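Glycosyl hydrolase BlGH5_18 (Bifidobacterium longum subsp. infantis, PDB 7LQX) is a glycoside hydrolase of subfamily GH5_18 that probably cleaves glycosidic bonds in N-glycan breakdown by this gut bacterium. Local coordinates at residues A[289-298]-A[343-354]. Numbering follows the deposited sequence.
Sequences TPEFCRDTIA and IGRAFAEMAQEY
Thr-289 and Pro-290 meet Ile-343 where two neighbouring outer helices of the (β/α)8 barrel of family GH5 come together. Helices 289-300 and 342-354 follow barrel strands 272-277 and 306-312, so they run almost parallel, with segment axes 8.5 Å apart and crossing at -18°. The Thr-289 side chain crosses that of Ile-343 at about a right angle, and the Pro-290 ring lies against the start of the second segment, its CB 4.1 Å from Ala-346 CB. One turn on, Cys-293 points at the partner helix. With SG anti to the backbone N (chi1 172°), Cys-293 turns its sulfur to the Phe-347 ring, SG 4.0 Å from Phe-347 CD1, in an oblique sulfur-aromatic contact, while its CB packs on Ile-343 CG1. Trp-311 of strand 306-312 touches Cys-293, Ile-297, Ile-343 and Phe-347, tying the inner side of the helix pair to the barrel wall.

Arg-294 starts out beside the interface and reaches across it with a chain extended from CG to NE. Arg-294 NE and Arg-294 NH2 both grip one oxygen, Glu-349 OE2, in a side-on salt bridge, each at 3.0 Å; guanidinium and carboxylate are nearly coplanar. Ala-346 CB lies over the centre of one guanidinium face, 3.7 Å from Arg-294 CZ, giving the flat group an apolar floor. Nearer the backbone, the bent selenomethionine Met-350 brings SE to 3.8 Å from Arg-294 CA. Ile-297 next pushes CD1 against the edge of the Phe-347 ring, in its plane, and also packs on Met-350 CB. At the last residue, Ala-298, the Tyr-354 hydroxyl arrives beside CB, and a water joins the two helices by donating to Ala-298 O at 2.8 Å and hydrogen-bonding to Tyr-354 OH at 2.7 Å.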
ATOM      1  N   THR A 289     -29.429  18.626  -2.828  1.00  9.10           N
ATOM      2  CA  THR A 289     -28.362  18.380  -3.787  1.00  9.56           C
ATOM      3  C   THR A 289     -28.806  18.573  -5.234  1.00  9.50           C
ATOM      4  O   THR A 289     -27.997  19.043  -6.040  1.00  9.02           O
ATOM      5  CB  THR A 289     -27.678  17.017  -3.607  1.00 11.02           C
ATOM      6  OG1 THR A 289     -28.599  15.963  -3.897  1.00  9.84           O
ATOM      7  CG2 THR A 289     -27.133  16.863  -2.189  1.00 11.48           C
ATOM      8  N   PRO A 290     -30.043  18.253  -5.629  1.00  9.43           N
ATOM      9  CA  PRO A 290     -30.413  18.526  -7.033  1.00 11.29           C
ATOM     10  C   PRO A 290     -30.373  20.008  -7.366  1.00 10.76           C
ATOM     11  O   PRO A 290     -29.888  20.394  -8.439  1.00 10.34           O
ATOM     12  CB  PRO A 290     -31.816  17.913  -7.161  1.00 10.14           C
ATOM     13  CG  PRO A 290     -31.844  16.837  -6.079  1.00 11.74           C
ATOM     14  CD  PRO A 290     -31.074  17.451  -4.938  1.00 10.33           C
ATOM     15  N   GLU A 291     -30.880  20.855  -6.465  1.00 10.65           N
ATOM     16  CA  GLU A 291     -30.857  22.296  -6.697  1.00 11.46           C
ATOM     17  C   GLU A 291     -29.434  22.835  -6.676  1.00  9.67           C
ATOM     18  O   GLU A 291     -29.087  23.719  -7.467  1.00 10.31           O
ATOM     19  CB  GLU A 291     -31.700  23.012  -5.640  1.00 14.16           C
ATOM     20  CG  GLU A 291     -33.198  22.829  -5.811  1.00 31.75           C
ATOM     21  CD  GLU A 291     -33.971  23.090  -4.529  1.00 44.68           C
ATOM     22  OE1 GLU A 291     -33.663  24.083  -3.836  1.00 44.70           O
ATOM     23  OE2 GLU A 291     -34.879  22.292  -4.210  1.00 43.70           O
ATOM     24  N   PHE A 292     -28.603  22.330  -5.768  1.00  9.63           N
ATOM     25  CA  PHE A 292     -27.200  22.714  -5.755  1.00 10.41           C
ATOM     26  C   PHE A 292     -26.532  22.384  -7.084  1.00  8.95           C
ATOM     27  O   PHE A 292     -25.744  23.180  -7.608  1.00  8.50           O
ATOM     28  CB  PHE A 292     -26.486  21.990  -4.617  1.00  9.50           C
ATOM     29  CG  PHE A 292     -25.009  22.186  -4.632  1.00  8.03           C
ATOM     30  CD1 PHE A 292     -24.448  23.307  -4.045  1.00  9.39           C
ATOM     31  CD2 PHE A 292     -24.183  21.276  -5.257  1.00  7.75           C
ATOM     32  CE1 PHE A 292     -23.085  23.498  -4.062  1.00  8.66           C
ATOM     33  CE2 PHE A 292     -22.829  21.472  -5.288  1.00  8.10           C
ATOM     34  CZ  PHE A 292     -22.278  22.590  -4.692  1.00  7.57           C
ATOM     35  N   CYS A 293     -26.830  21.207  -7.634  1.00  8.38           N
ATOM     36  CA  CYS A 293     -26.261  20.793  -8.911  1.00  8.16           C
ATOM     37  C   CYS A 293     -26.676  21.744 -10.023  1.00  9.49           C
ATOM     38  O   CYS A 293     -25.829  22.265 -10.760  1.00  9.11           O
ATOM     39  CB  CYS A 293     -26.719  19.361  -9.196  1.00  9.00           C
ATOM     40  SG  CYS A 293     -26.316  18.706 -10.826  1.00  9.84           S
ATOM     41  N   ARG A 294     -27.978  22.006 -10.141  1.00  8.03           N
ATOM     42  CA  ARG A 294     -28.453  22.884 -11.199  1.00  9.81           C
ATOM     43  C   ARG A 294     -27.867  24.284 -11.061  1.00 10.37           C
ATOM     44  O   ARG A 294     -27.395  24.870 -12.040  1.00 10.75           O
ATOM     45  CB  ARG A 294     -29.977  22.953 -11.186  1.00 10.99           C
ATOM     46  CG  ARG A 294     -30.671  21.642 -11.490  1.00 14.68           C
ATOM     47  CD  ARG A 294     -32.174  21.857 -11.690  1.00 16.96           C
ATOM     48  NE  ARG A 294     -32.904  20.601 -11.848  1.00 21.94           N
ATOM     49  CZ  ARG A 294     -33.476  19.931 -10.852  1.00 29.65           C
ATOM     50  NH1 ARG A 294     -33.426  20.400  -9.612  1.00 24.74           N
ATOM     51  NH2 ARG A 294     -34.108  18.792 -11.098  1.00 33.28           N
ATOM     52  N   ASP A 295     -27.916  24.854  -9.853  1.00  9.40           N
ATOM     53  CA  ASP A 295     -27.454  26.226  -9.670  1.00  9.17           C
ATOM     54  C   ASP A 295     -25.949  26.338  -9.872  1.00  8.31           C
ATOM     55  O   ASP A 295     -25.463  27.308 -10.465  1.00  8.33           O
ATOM     56  CB  ASP A 295     -27.820  26.707  -8.264  1.00 10.96           C
ATOM     57  CG  ASP A 295     -29.290  27.038  -8.114  1.00 15.22           C
ATOM     58  OD1 ASP A 295     -30.008  27.146  -9.132  1.00 16.85           O
ATOM     59  OD2 ASP A 295     -29.724  27.204  -6.958  1.00 17.70           O
ATOM     60  N   THR A 296     -25.193  25.359  -9.375  1.00  8.11           N
ATOM     61  CA  THR A 296     -23.745  25.384  -9.558  1.00  7.19           C
ATOM     62  C   THR A 296     -23.379  25.362 -11.033  1.00  8.55           C
ATOM     63  O   THR A 296     -22.485  26.097 -11.466  1.00  7.86           O
ATOM     64  CB  THR A 296     -23.100  24.209  -8.828  1.00  8.02           C
ATOM     65  OG1 THR A 296     -23.220  24.415  -7.417  1.00  8.27           O
ATOM     66  CG2 THR A 296     -21.628  24.075  -9.174  1.00  7.44           C
ATOM     67  N   ILE A 297     -24.059  24.529 -11.819  1.00  7.69           N
ATOM     68  CA  ILE A 297     -23.748  24.424 -13.240  1.00  8.93           C
ATOM     69  C   ILE A 297     -24.200  25.665 -13.991  1.00  9.24           C
ATOM     70  O   ILE A 297     -23.466  26.187 -14.838  1.00  9.59           O
ATOM     71  CB  ILE A 297     -24.331  23.127 -13.826  1.00  9.35           C
ATOM     72  CG1 ILE A 297     -23.592  21.931 -13.222  1.00  9.89           C
ATOM     73  CG2 ILE A 297     -24.214  23.132 -15.346  1.00 11.37           C
ATOM     74  CD1 ILE A 297     -24.272  20.604 -13.471  1.00 10.87           C
ATOM     75  N   ALA A 298     -25.394  26.171 -13.693  1.00  8.47           N
ATOM     76  CA  ALA A 298     -25.843  27.389 -14.360  1.00  9.73           C
ATOM     77  C   ALA A 298     -24.884  28.541 -14.103  1.00 10.72           C
ATOM     78  O   ALA A 298     -24.641  29.370 -14.989  1.00 11.35           O
ATOM     79  CB  ALA A 298     -27.248  27.751 -13.892  1.00 11.86           C
ATOM     80  N   ILE A 343     -30.433  13.717  -7.943  1.00  8.95           N
ATOM     81  CA  ILE A 343     -29.347  14.532  -8.483  1.00  8.42           C
ATOM     82  C   ILE A 343     -28.923  14.048  -9.868  1.00  9.37           C
ATOM     83  O   ILE A 343     -28.498  14.851 -10.708  1.00  9.30           O
ATOM     84  CB  ILE A 343     -28.160  14.602  -7.496  1.00  9.02           C
ATOM     85  CG1 ILE A 343     -27.147  15.656  -7.968  1.00  8.70           C
ATOM     86  CG2 ILE A 343     -27.502  13.232  -7.341  1.00  8.79           C
ATOM     87  CD1 ILE A 343     -26.010  15.873  -6.993  1.00  8.98           C
ATOM     88  N   GLY A 344     -29.013  12.740 -10.127  1.00  9.91           N
ATOM     89  CA  GLY A 344     -28.717  12.231 -11.459  1.00  9.85           C
ATOM     90  C   GLY A 344     -29.663  12.784 -12.509  1.00  9.39           C
ATOM     91  O   GLY A 344     -29.243  13.170 -13.607  1.00  9.81           O
ATOM     92  N   ARG A 345     -30.950  12.856 -12.176  1.00  9.89           N
ATOM     93  CA  ARG A 345     -31.909  13.474 -13.085  1.00 10.93           C
ATOM     94  C   ARG A 345     -31.580  14.947 -13.307  1.00 10.08           C
ATOM     95  O   ARG A 345     -31.675  15.452 -14.433  1.00 12.09           O
ATOM     96  CB  ARG A 345     -33.327  13.302 -12.532  1.00 13.96           C
ATOM     97  CG  ARG A 345     -33.757  11.856 -12.316  1.00 15.49           C
ATOM     98  CD  ARG A 345     -35.144  11.750 -11.633  1.00 16.74           C
ATOM     99  NE  ARG A 345     -35.515  10.382 -11.283  1.00 18.98           N
ATOM    100  CZ  ARG A 345     -35.923   9.472 -12.160  1.00 20.89           C
ATOM    101  NH1 ARG A 345     -36.239   8.252 -11.755  1.00 19.64           N
ATOM    102  NH2 ARG A 345     -36.007   9.778 -13.447  1.00 26.25           N
ATOM    103  N   ALA A 346     -31.164  15.650 -12.250  1.00 10.25           N
ATOM    104  CA  ALA A 346     -30.813  17.059 -12.399  1.00 11.20           C
ATOM    105  C   ALA A 346     -29.597  17.232 -13.301  1.00 11.22           C
ATOM    106  O   ALA A 346     -29.578  18.126 -14.156  1.00 11.27           O
ATOM    107  CB  ALA A 346     -30.550  17.687 -11.030  1.00 11.97           C
ATOM    108  N   PHE A 347     -28.573  16.399 -13.123  1.00  9.65           N
ATOM    109  CA  PHE A 347     -27.378  16.523 -13.953  1.00  9.36           C
ATOM    110  C   PHE A 347     -27.691  16.210 -15.407  1.00  9.83           C
ATOM    111  O   PHE A 347     -27.203  16.901 -16.309  1.00  8.93           O
ATOM    112  CB  PHE A 347     -26.272  15.621 -13.417  1.00  9.35           C
ATOM    113  CG  PHE A 347     -24.914  15.896 -14.009  1.00  8.10           C
ATOM    114  CD1 PHE A 347     -24.354  17.164 -13.942  1.00  8.32           C
ATOM    115  CD2 PHE A 347     -24.184  14.885 -14.602  1.00  9.04           C
ATOM    116  CE1 PHE A 347     -23.096  17.419 -14.468  1.00 10.22           C
ATOM    117  CE2 PHE A 347     -22.925  15.140 -15.125  1.00  9.99           C
ATOM    118  CZ  PHE A 347     -22.388  16.405 -15.056  1.00  9.11           C
ATOM    119  N   ALA A 348     -28.536  15.203 -15.652  1.00 10.25           N
ATOM    120  CA  ALA A 348     -28.971  14.911 -17.012  1.00 10.33           C
ATOM    121  C   ALA A 348     -29.663  16.119 -17.628  1.00 11.92           C
ATOM    122  O   ALA A 348     -29.445  16.438 -18.805  1.00 11.51           O
ATOM    123  CB  ALA A 348     -29.905  13.702 -17.015  1.00 11.76           C
ATOM    124  N   GLU A 349     -30.508  16.799 -16.848  1.00 11.18           N
ATOM    125  CA  GLU A 349     -31.198  17.982 -17.351  1.00 14.24           C
ATOM    126  C   GLU A 349     -30.206  19.080 -17.697  1.00 11.08           C
ATOM    127  O   GLU A 349     -30.361  19.782 -18.700  1.00 12.59           O
ATOM    128  CB  GLU A 349     -32.191  18.490 -16.306  1.00 14.39           C
ATOM    129  CG  GLU A 349     -33.401  17.592 -16.110  1.00 21.10           C
ATOM    130  CD  GLU A 349     -34.082  17.786 -14.757  1.00 35.82           C
ATOM    131  OE1 GLU A 349     -34.890  16.914 -14.366  1.00 41.23           O
ATOM    132  OE2 GLU A 349     -33.810  18.801 -14.080  1.00 34.59           O
HETATM  133  N   MSE A 350     -29.176  19.238 -16.885  1.00 10.80           N
HETATM  134  CA  MSE A 350     -28.197  20.285 -17.136  1.00 10.32           C
HETATM  135  C   MSE A 350     -27.385  19.974 -18.386  1.00 11.09           C
HETATM  136  O   MSE A 350     -27.091  20.869 -19.179  1.00 10.74           O
HETATM  137  CB  MSE A 350     -27.293  20.463 -15.924  1.00 12.26           C
HETATM  138  CG  MSE A 350     -28.018  20.986 -14.690  1.00 11.10           C
HETATM  139 SE   MSE A 350     -28.994  22.639 -14.949  1.00 24.50          SE
HETATM  140  CE  MSE A 350     -30.681  21.967 -15.621  1.00 32.03           C
ATOM    141  N   ALA A 351     -27.017  18.710 -18.579  1.00  9.10           N
ATOM    142  CA  ALA A 351     -26.296  18.343 -19.790  1.00 11.05           C
ATOM    143  C   ALA A 351     -27.137  18.640 -21.023  1.00 11.66           C
ATOM    144  O   ALA A 351     -26.631  19.169 -22.022  1.00 11.16           O
ATOM    145  CB  ALA A 351     -25.924  16.865 -19.739  1.00 11.83           C
ATOM    146  N   GLN A 352     -28.429  18.335 -20.962  1.00 11.23           N
ATOM    147  CA  GLN A 352     -29.301  18.614 -22.095  1.00 14.22           C
ATOM    148  C   GLN A 352     -29.401  20.112 -22.360  1.00 12.18           C
ATOM    149  O   GLN A 352     -29.450  20.542 -23.519  1.00 14.97           O
ATOM    150  CB  GLN A 352     -30.686  18.013 -21.843  1.00 16.08           C
ATOM    151  CG  GLN A 352     -31.565  17.972 -23.089  1.00 24.22           C
ATOM    152  CD  GLN A 352     -31.214  16.819 -24.018  1.00 41.37           C
ATOM    153  OE1 GLN A 352     -30.574  15.847 -23.609  1.00 42.47           O
ATOM    154  NE2 GLN A 352     -31.633  16.922 -25.274  1.00 53.21           N
ATOM    155  N   GLU A 353     -29.431  20.926 -21.304  1.00 12.39           N
ATOM    156  CA  GLU A 353     -29.574  22.368 -21.482  1.00 15.41           C
ATOM    157  C   GLU A 353     -28.293  23.010 -22.006  1.00 13.03           C
ATOM    158  O   GLU A 353     -28.352  23.960 -22.797  1.00 13.76           O
ATOM    159  CB  GLU A 353     -29.980  23.014 -20.154  1.00 15.80           C
ATOM    160  CG  GLU A 353     -30.204  24.514 -20.228  1.00 23.32           C
ATOM    161  CD  GLU A 353     -30.733  25.092 -18.927  1.00 43.00           C
ATOM    162  OE1 GLU A 353     -30.809  26.335 -18.818  1.00 49.04           O
ATOM    163  OE2 GLU A 353     -31.072  24.307 -18.016  1.00 45.95           O
ATOM    164  N   TYR A 354     -27.126  22.519 -21.582  1.00 10.77           N
ATOM    165  CA  TYR A 354     -25.881  23.241 -21.807  1.00 11.39           C
ATOM    166  C   TYR A 354     -24.937  22.617 -22.825  1.00 11.68           C
ATOM    167  O   TYR A 354     -24.044  23.320 -23.307  1.00 11.42           O
ATOM    168  CB  TYR A 354     -25.124  23.461 -20.481  1.00 10.51           C
ATOM    169  CG  TYR A 354     -25.776  24.524 -19.638  1.00 11.06           C
ATOM    170  CD1 TYR A 354     -25.508  25.869 -19.842  1.00 12.67           C
ATOM    171  CD2 TYR A 354     -26.698  24.188 -18.665  1.00 14.90           C
ATOM    172  CE1 TYR A 354     -26.138  26.843 -19.087  1.00 13.68           C
ATOM    173  CE2 TYR A 354     -27.328  25.156 -17.911  1.00 17.35           C
ATOM    174  CZ  TYR A 354     -27.038  26.481 -18.123  1.00 17.44           C
ATOM    175  OH  TYR A 354     -27.660  27.449 -17.375  1.00 20.81           O
TER
HETATM  176  O   HOH W   1     -26.369  29.817 -17.116  1.00 22.86           O